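Local coordinates for protein TRAP-T family transporter, DctP (Periplasmic binding) subunit (Sulfitobacter sp. NAS-14.1, PDB 4PF8) that binds beta-D-galacturonate as the periplasmic solute-binding subunit of a TRAP transporter and probably delivers it to the membrane components for uptake, at residues A[32-36]-A[208-214]. Sequence-based numbering, arbitrary orientation.
Sequences HVEDY and NPPSYES. With GTR (beta-D-galactopyranuronic acid), chain D.
Tyr36 reaches across to the first turn of helix 209-214, its side chain crossing that of Pro210 at about a right angle, with Tyr36 CE1 3.6 Å from Pro210 CB. With CG anti to the backbone N (chi1 -163°), the phenol is carried past the His32 imidazole, which takes Tyr36 CE2 over the centre of one face. Beyond the ring, Tyr36 OH lies 3.0 Å from Ser211 OG, a hydroxyl that also has Asn208 OD1 and the sugar O1 nearby. A water 2.7 Å from Tyr36 OH bonds Asn208 ND2 and O2 of the galacturonate too. That same O2 meets the edge of the imidazole, receiving a hydrogen bond from His32 NE2 at 2.9 Å. The other ring nitrogen, His32 ND1, shares a second water with Val33 N and Ser214 OG. Asn208 N-caps the helix, its OD1 accepting from Ser211 N at 2.9 Å, while its ND2 is held by Ala143 O. A phenylalanine in place of Tyr36 would lack the hydroxyl, and the sugar-linked water would probably be less firmly placed. The contact joins the loop after strand 26-29 to the helix following strand 204-207, walling one side of the sugar pocket; Trp269 of the long helix 248-282 packs against Tyr36 and Pro210.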
loop_
_atom_site.group_PDB
_atom_site.type_symbol
_atom_site.label_atom_id
_atom_site.label_comp_id
_atom_site.label_asym_id
_atom_site.label_seq_id
_atom_site.Cartn_x
_atom_site.Cartn_y
_atom_site.Cartn_z
ATOM N N HIS A 32 8.182 3.120 -6.100
ATOM C CA HIS A 32 7.652 4.214 -6.906
ATOM C C HIS A 32 8.650 4.993 -7.716
ATOM O O HIS A 32 9.856 4.911 -7.477
ATOM C CB HIS A 32 6.918 5.157 -5.983
ATOM C CG HIS A 32 5.666 4.573 -5.447
ATOM N ND1 HIS A 32 4.570 4.327 -6.246
ATOM C CD2 HIS A 32 5.343 4.147 -4.212
ATOM C CE1 HIS A 32 3.611 3.795 -5.507
ATOM N NE2 HIS A 32 4.064 3.661 -4.277
ATOM N N VAL A 33 8.148 5.739 -8.703
ATOM C CA VAL A 33 8.969 6.673 -9.449
ATOM C C VAL A 33 9.572 7.716 -8.516
ATOM O O VAL A 33 9.066 7.927 -7.423
ATOM C CB VAL A 33 8.177 7.347 -10.576
ATOM C CG1 VAL A 33 7.669 6.271 -11.552
ATOM C CG2 VAL A 33 7.032 8.184 -10.004
ATOM N N GLU A 34 10.666 8.348 -8.944
ATOM C CA GLU A 34 11.368 9.291 -8.093
ATOM C C GLU A 34 10.470 10.444 -7.656
ATOM O O GLU A 34 10.557 10.896 -6.507
ATOM C CB GLU A 34 12.613 9.839 -8.810
ATOM C CG GLU A 34 13.504 10.671 -7.906
ATOM C CD GLU A 34 14.878 10.951 -8.498
ATOM O OE1 GLU A 34 15.167 10.473 -9.616
ATOM O OE2 GLU A 34 15.665 11.662 -7.835
ATOM N N ASP A 35 9.653 10.964 -8.570
ATOM C CA ASP A 35 8.797 12.093 -8.217
ATOM C C ASP A 35 7.436 11.574 -7.732
ATOM O O ASP A 35 6.476 11.449 -8.499
ATOM C CB ASP A 35 8.622 13.062 -9.384
ATOM C CG ASP A 35 7.883 14.330 -8.964
ATOM O OD1 ASP A 35 7.647 14.510 -7.746
ATOM O OD2 ASP A 35 7.525 15.135 -9.846
ATOM N N TYR A 36 7.371 11.274 -6.442
ATOM C CA TYR A 36 6.203 10.619 -5.830
ATOM C C TYR A 36 6.311 10.884 -4.316
ATOM O O TYR A 36 7.411 10.969 -3.786
ATOM C CB TYR A 36 6.230 9.116 -6.124
ATOM C CG TYR A 36 4.910 8.412 -5.905
ATOM C CD1 TYR A 36 3.922 8.462 -6.875
ATOM C CD2 TYR A 36 4.667 7.678 -4.759
ATOM C CE1 TYR A 36 2.707 7.817 -6.691
ATOM C CE2 TYR A 36 3.446 7.030 -4.560
ATOM C CZ TYR A 36 2.469 7.105 -5.543
ATOM O OH TYR A 36 1.264 6.430 -5.356
ATOM N N ASN A 208 -4.802 3.690 -6.067
ATOM C CA ASN A 208 -5.071 5.083 -5.752
ATOM C C ASN A 208 -4.696 5.970 -6.940
ATOM O O ASN A 208 -4.095 5.514 -7.926
ATOM C CB ASN A 208 -4.312 5.480 -4.467
ATOM C CG ASN A 208 -2.800 5.241 -4.581
ATOM O OD1 ASN A 208 -2.192 5.607 -5.583
ATOM N ND2 ASN A 208 -2.191 4.660 -3.541
ATOM N N PRO A 209 -5.131 7.239 -6.899
ATOM C CA PRO A 209 -4.945 8.037 -8.111
ATOM C C PRO A 209 -3.468 8.307 -8.450
ATOM O O PRO A 209 -3.087 8.202 -9.616
ATOM C CB PRO A 209 -5.747 9.315 -7.807
ATOM C CG PRO A 209 -6.822 8.828 -6.852
ATOM C CD PRO A 209 -6.117 7.834 -5.981
ATOM N N PRO A 210 -2.619 8.583 -7.455
ATOM C CA PRO A 210 -1.217 8.796 -7.842
ATOM C C PRO A 210 -0.521 7.574 -8.467
ATOM O O PRO A 210 0.320 7.716 -9.355
ATOM C CB PRO A 210 -0.562 9.194 -6.517
ATOM C CG PRO A 210 -1.684 9.856 -5.743
ATOM C CD PRO A 210 -2.855 8.954 -6.048
ATOM N N SER A 211 -0.866 6.387 -8.010
ATOM C CA SER A 211 -0.303 5.166 -8.609
ATOM C C SER A 211 -0.804 4.958 -10.027
ATOM O O SER A 211 -0.048 4.644 -10.913
ATOM C CB SER A 211 -0.642 3.937 -7.764
ATOM O OG SER A 211 0.130 3.889 -6.569
ATOM N N TYR A 212 -2.107 5.122 -10.212
ATOM C CA TYR A 212 -2.761 4.978 -11.523
ATOM C C TYR A 212 -2.182 5.960 -12.534
ATOM O O TYR A 212 -1.987 5.622 -13.706
ATOM C CB TYR A 212 -4.261 5.197 -11.292
ATOM C CG TYR A 212 -5.168 5.255 -12.486
ATOM C CD1 TYR A 212 -5.198 4.251 -13.434
ATOM C CD2 TYR A 212 -6.086 6.292 -12.607
ATOM C CE1 TYR A 212 -6.067 4.312 -14.494
ATOM C CE2 TYR A 212 -6.957 6.361 -13.669
ATOM C CZ TYR A 212 -6.966 5.368 -14.577
ATOM O OH TYR A 212 -7.856 5.478 -15.623
ATOM N N GLU A 213 -1.906 7.179 -12.073
ATOM C CA GLU A 213 -1.328 8.227 -12.908
ATOM C C GLU A 213 0.178 8.070 -13.143
ATOM O O GLU A 213 0.627 8.105 -14.292
ATOM C CB GLU A 213 -1.608 9.597 -12.262
ATOM C CG GLU A 213 -1.045 10.775 -13.024
ATOM C CD GLU A 213 0.291 11.206 -12.471
ATOM O OE1 GLU A 213 0.400 11.337 -11.225
ATOM O OE2 GLU A 213 1.226 11.399 -13.273
ATOM N N SER A 214 0.957 7.898 -12.070
ATOM C CA SER A 214 2.417 7.964 -12.167
ATOM C C SER A 214 2.998 6.835 -13.004
ATOM O O SER A 214 4.076 6.975 -13.575
ATOM C CB SER A 214 3.058 7.982 -10.777
ATOM O OG SER A 214 2.828 6.803 -10.058
HETATM C C1 GTR D . 0.562 1.108 -4.531
HETATM C C2 GTR D . 1.469 0.927 -3.360
HETATM C C3 GTR D . 2.660 0.111 -3.830
HETATM C C4 GTR D . 2.224 -1.247 -4.361
HETATM C C5 GTR D . 1.230 -0.961 -5.482
HETATM C C6 GTR D . 0.652 -2.263 -6.026
HETATM O O1 GTR D . -0.643 1.834 -4.131
HETATM O O2 GTR D . 1.913 2.245 -2.938
HETATM O O3 GTR D . 3.474 -0.135 -2.662
HETATM O O4 GTR D . 1.575 -1.954 -3.290
HETATM O O5 GTR D . 0.145 -0.127 -5.026
HETATM O O6A GTR D . -0.538 -2.198 -6.434
HETATM O O6B GTR D . 1.410 -3.250 -6.165
HETATM O O HOH W 1 5.058 5.201 -8.907
HETATM O O HOH W 2 0.778 4.811 -3.260
#